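Local coordinates for Lin2722 protein (Listeria innocua, PDB 3DS8) that is of unknown function but has an alpha/beta-hydrolase fold and a putative serine-hydrolase triad, consistent with hydrolytic activity, at residues T109-A112 with E113-G117; I232-T235 with Y236-L239. All coordinates share one frame; numbering follows the deposited sequence.

Contact 1 (T109-A112 with E113-G117); sequences TYYA and EDYAG
Thr109 O accepts the backbone N-H of Glu113 at 3.0 Å (N to O), an i to i+4 bond of the final helical turn, and CG of Glu113 packs 3.6 Å from that same Thr109 O. The hydroxyl of Thr109 turns back to Gly105 O. One residue on, Tyr110 O takes Asp114 N at 2.8 Å. The Asp114 carboxylate lies beside the Tyr110 ring, planes 53° apart, with OD2 at the ring edge 4.0 Å from CD1; its OD1 is held by Tyr160 OH. Helix 103-114 is the helix of the beta-alpha-beta crossover between strands 95-101 and 123-130, and it begins right after Ser102, the presumed nucleophile, in an elbow pattern with Gly100 and Gly104. Tyr111 O receives Tyr115 N at 3.1 Å and, weakly, Asp114 N at 3.4 Å, so one carbonyl serves two amides where Tyr115 leaves helical angles. With CG of Tyr111 anti to the backbone N (chi1 -174°), the two tyrosines make an offset edge-to-face pair: the edge of Tyr115 is directed at the face of Tyr111, ring centroids 5.5 Å apart and planes at 68°. Ala112 follows, its carbonyl O meeting the methyl CB of Ala116 at 3.6 Å.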
loop_
_atom_site.group_PDB
_atom_site.type_symbol
_atom_site.label_atom_id
_atom_site.label_comp_id
_atom_site.label_asym_id
_atom_site.label_seq_id
_atom_site.Cartn_x
_atom_site.Cartn_y
_atom_site.Cartn_z
ATOM N N THR A 109 0.369 -3.939 -4.690
ATOM C CA THR A 109 0.525 -5.384 -4.583
ATOM C C THR A 109 0.710 -6.017 -5.984
ATOM O O THR A 109 1.624 -6.831 -6.207
ATOM C CB THR A 109 -0.669 -5.987 -3.845
ATOM O OG1 THR A 109 -0.752 -5.390 -2.544
ATOM C CG2 THR A 109 -0.559 -7.539 -3.724
ATOM N N TYR A 110 -0.073 -5.586 -6.949
ATOM C CA TYR A 110 0.217 -5.948 -8.338
ATOM C C TYR A 110 1.625 -5.506 -8.748
ATOM O O TYR A 110 2.350 -6.242 -9.394
ATOM C CB TYR A 110 -0.797 -5.302 -9.297
ATOM C CG TYR A 110 -2.065 -6.062 -9.414
ATOM C CD1 TYR A 110 -2.109 -7.243 -10.134
ATOM C CD2 TYR A 110 -3.237 -5.603 -8.818
ATOM C CE1 TYR A 110 -3.297 -7.952 -10.249
ATOM C CE2 TYR A 110 -4.430 -6.304 -8.940
ATOM C CZ TYR A 110 -4.450 -7.472 -9.637
ATOM O OH TYR A 110 -5.624 -8.210 -9.811
ATOM N N TYR A 111 2.022 -4.283 -8.386
ATOM C CA TYR A 111 3.390 -3.798 -8.734
ATOM C C TYR A 111 4.475 -4.690 -8.107
ATOM O O TYR A 111 5.459 -5.053 -8.731
ATOM C CB TYR A 111 3.514 -2.356 -8.246
ATOM C CG TYR A 111 4.795 -1.631 -8.623
ATOM C CD1 TYR A 111 4.852 -0.804 -9.739
ATOM C CD2 TYR A 111 5.937 -1.755 -7.822
ATOM C CE1 TYR A 111 6.050 -0.117 -10.042
ATOM C CE2 TYR A 111 7.133 -1.089 -8.107
ATOM C CZ TYR A 111 7.181 -0.275 -9.208
ATOM O OH TYR A 111 8.355 0.387 -9.431
ATOM N N ALA A 112 4.265 -5.079 -6.857
ATOM C CA ALA A 112 5.184 -5.933 -6.149
ATOM C C ALA A 112 5.316 -7.293 -6.806
ATOM O O ALA A 112 6.435 -7.870 -6.851
ATOM C CB ALA A 112 4.710 -6.099 -4.703
ATOM N N GLU A 113 4.196 -7.827 -7.284
ATOM C CA GLU A 113 4.219 -9.132 -7.937
ATOM C C GLU A 113 4.679 -9.114 -9.377
ATOM O O GLU A 113 5.240 -10.123 -9.844
ATOM C CB GLU A 113 2.866 -9.862 -7.810
ATOM C CG GLU A 113 2.593 -10.309 -6.377
ATOM C CD GLU A 113 1.452 -11.257 -6.244
ATOM O OE1 GLU A 113 0.628 -11.323 -7.190
ATOM O OE2 GLU A 113 1.392 -11.971 -5.196
ATOM N N ASP A 114 4.472 -8.008 -10.094
ATOM C CA ASP A 114 4.625 -8.006 -11.521
ATOM C C ASP A 114 5.956 -7.430 -11.957
ATOM O O ASP A 114 6.402 -7.733 -13.046
ATOM C CB ASP A 114 3.498 -7.218 -12.189
ATOM C CG ASP A 114 2.157 -7.919 -12.125
ATOM O OD1 ASP A 114 2.088 -9.112 -11.722
ATOM O OD2 ASP A 114 1.152 -7.254 -12.441
ATOM N N TYR A 115 6.581 -6.594 -11.138
ATOM C CA TYR A 115 7.828 -5.897 -11.552
ATOM C C TYR A 115 9.042 -6.026 -10.633
ATOM O O TYR A 115 9.994 -5.279 -10.790
ATOM C CB TYR A 115 7.542 -4.406 -11.765
ATOM C CG TYR A 115 6.329 -4.197 -12.627
ATOM C CD1 TYR A 115 6.270 -4.704 -13.908
ATOM C CD2 TYR A 115 5.189 -3.576 -12.108
ATOM C CE1 TYR A 115 5.122 -4.545 -14.680
ATOM C CE2 TYR A 115 4.069 -3.406 -12.846
ATOM C CZ TYR A 115 4.011 -3.873 -14.123
ATOM O OH TYR A 115 2.862 -3.692 -14.863
ATOM N N ALA A 116 9.027 -6.961 -9.672
ATOM C CA ALA A 116 10.178 -7.143 -8.761
ATOM C C ALA A 116 11.537 -7.315 -9.493
ATOM O O ALA A 116 12.570 -6.804 -9.027
ATOM C CB ALA A 116 9.909 -8.327 -7.807
ATOM N N GLY A 117 11.547 -8.007 -10.629
ATOM C CA GLY A 117 12.795 -8.224 -11.380
ATOM C C GLY A 117 13.214 -7.117 -12.356
ATOM O O GLY A 117 14.238 -7.222 -13.040
#

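Contact 2 (I232-T235 with Y236-L239); sequences IEKT and YWFL
Ile232 O accepts Tyr236 N at 2.8 Å, the first of four consecutive i to i+4 hydrogen bonds, with a nearly straight N-H...O angle of 172°. Glu233 O takes Trp237 N, Lys234 O takes Phe238 N and Thr235 O takes Leu239 N, each at 2.9 Å between the named O and N. Every carbonyl of 232-235 therefore has its amide, and every amide of 236-239 its carbonyl. The hydroxyl of Thr235 is satisfied within the helix as well: OG1, placed beside its own backbone N and anti to the carbonyl carbon (chi1 -64°), bonds to Ser231 O. That rotation sends CG2 along the helix to CD1 of Leu239, 3.8 Å away, the two side chains pointing the same way. Helix 229-240 belongs to the beta-alpha-beta unit that links strands 209-216 and 248-250 of the hydrolase sheet, and Thr235 and Leu239 press on strands 95-101 and 123-130. On another side of the helix the ammonium of Lys234 finds an aromatic partner. NZ stands over one face of the Trp237 indole, off-centre toward the rim, 4.2 Å from the centroid of the six-membered ring and 26° from its normal, a cation-pi contact reached through a bend at chi2. CE of Lys234 adds a contact of 3.7 Å to CZ3 of Trp237. Lys126 uses its own NZ twice, on Phe238 O and on the Phe238 ring.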
loop_
_atom_site.group_PDB
_atom_site.type_symbol
_atom_site.label_atom_id
_atom_site.label_comp_id
_atom_site.label_asym_id
_atom_site.label_seq_id
_atom_site.Cartn_x
_atom_site.Cartn_y
_atom_site.Cartn_z
ATOM N N ILE A 232 -1.560 6.403 10.945
ATOM C CA ILE A 232 -0.372 7.231 10.687
ATOM C C ILE A 232 0.805 6.840 11.593
ATOM O O ILE A 232 1.976 6.722 11.127
ATOM C CB ILE A 232 -0.711 8.729 10.774
ATOM C CG1 ILE A 232 -1.701 9.053 9.638
ATOM C CG2 ILE A 232 0.592 9.546 10.631
ATOM C CD1 ILE A 232 -2.377 10.432 9.748
ATOM N N GLU A 233 0.526 6.597 12.852
ATOM C CA GLU A 233 1.560 6.136 13.806
ATOM C C GLU A 233 2.160 4.797 13.356
ATOM O O GLU A 233 3.387 4.626 13.361
ATOM C CB GLU A 233 0.986 6.008 15.209
ATOM C CG GLU A 233 0.535 7.315 15.798
ATOM C CD GLU A 233 -0.642 7.161 16.801
ATOM O OE1 GLU A 233 -0.798 6.076 17.421
ATOM O OE2 GLU A 233 -1.396 8.141 16.958
ATOM N N LYS A 234 1.301 3.859 12.954
ATOM C CA LYS A 234 1.804 2.525 12.580
ATOM C C LYS A 234 2.636 2.598 11.285
ATOM O O LYS A 234 3.659 1.922 11.152
ATOM C CB LYS A 234 0.651 1.538 12.495
ATOM C CG LYS A 234 1.102 0.084 12.494
ATOM C CD LYS A 234 1.529 -0.421 13.839
ATOM C CE LYS A 234 2.053 -1.860 13.751
ATOM N NZ LYS A 234 2.605 -2.388 15.046
ATOM N N THR A 235 2.174 3.431 10.347
ATOM C CA THR A 235 2.836 3.640 9.096
ATOM C C THR A 235 4.208 4.286 9.323
ATOM O O THR A 235 5.217 3.851 8.771
ATOM C CB THR A 235 1.932 4.449 8.105
ATOM O OG1 THR A 235 0.765 3.672 7.798
ATOM C CG2 THR A 235 2.650 4.713 6.809
ATOM N N TYR A 236 4.252 5.359 10.116
ATOM C CA TYR A 236 5.538 5.938 10.478
ATOM C C TYR A 236 6.464 4.893 11.054
ATOM O O TYR A 236 7.622 4.783 10.627
ATOM C CB TYR A 236 5.365 7.082 11.477
ATOM C CG TYR A 236 6.674 7.524 12.066
ATOM C CD1 TYR A 236 7.577 8.359 11.324
ATOM C CD2 TYR A 236 7.053 7.100 13.330
ATOM C CE1 TYR A 236 8.747 8.747 11.845
ATOM C CE2 TYR A 236 8.264 7.464 13.858
ATOM C CZ TYR A 236 9.109 8.288 13.115
ATOM O OH TYR A 236 10.291 8.693 13.675
ATOM N N TRP A 237 5.969 4.140 12.045
ATOM C CA TRP A 237 6.771 3.090 12.678
ATOM C C TRP A 237 7.325 2.128 11.646
ATOM O O TRP A 237 8.495 1.800 11.686
ATOM C CB TRP A 237 5.947 2.323 13.719
ATOM C CG TRP A 237 6.634 1.093 14.204
ATOM C CD1 TRP A 237 7.591 1.026 15.128
ATOM C CD2 TRP A 237 6.392 -0.231 13.771
ATOM N NE1 TRP A 237 8.008 -0.271 15.295
ATOM C CE2 TRP A 237 7.280 -1.066 14.478
ATOM C CE3 TRP A 237 5.513 -0.806 12.857
ATOM C CZ2 TRP A 237 7.322 -2.421 14.286
ATOM C CZ3 TRP A 237 5.563 -2.159 12.684
ATOM C CH2 TRP A 237 6.451 -2.945 13.417
ATOM N N PHE A 238 6.465 1.662 10.725
ATOM C CA PHE A 238 6.909 0.681 9.749
ATOM C C PHE A 238 7.940 1.270 8.788
ATOM O O PHE A 238 8.944 0.636 8.444
ATOM C CB PHE A 238 5.697 0.188 8.988
ATOM C CG PHE A 238 5.935 -1.041 8.180
ATOM C CD1 PHE A 238 6.203 -2.254 8.811
ATOM C CD2 PHE A 238 5.856 -1.003 6.791
ATOM C CE1 PHE A 238 6.324 -3.433 8.048
ATOM C CE2 PHE A 238 5.984 -2.145 6.038
ATOM C CZ PHE A 238 6.214 -3.357 6.662
ATOM N N LEU A 239 7.732 2.528 8.404
ATOM C CA LEU A 239 8.620 3.186 7.442
ATOM C C LEU A 239 9.923 3.642 8.043
ATOM O O LEU A 239 10.934 3.641 7.352
ATOM C CB LEU A 239 7.925 4.388 6.762
ATOM C CG LEU A 239 6.710 4.152 5.867
ATOM C CD1 LEU A 239 6.076 5.518 5.458
ATOM C CD2 LEU A 239 7.094 3.287 4.644
#

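In the fold
Contact 2 lies wholly inside helix 229-240, whereas contact 1 spans the last turn of helix 103-114 and the residues that leave it, in different beta-alpha-beta units of the alpha/beta-hydrolase fold. They sit on opposite sides of the chain's centre, each about 12 Å from it, with centres about 22 Å and nearest atoms about 11 Å apart. Contact 1 is mostly buried, flanked by helices 73-91 and 156-163 and by loops. Contact 2 is only partly buried: one side packs on the sheet and helix 20-30, while Glu233 is exposed. Side chains of both touch strand 123-130. Ring-on-ring packing marks the helix end in contact 1; a charge over an indole marks the continuing helix in contact 2.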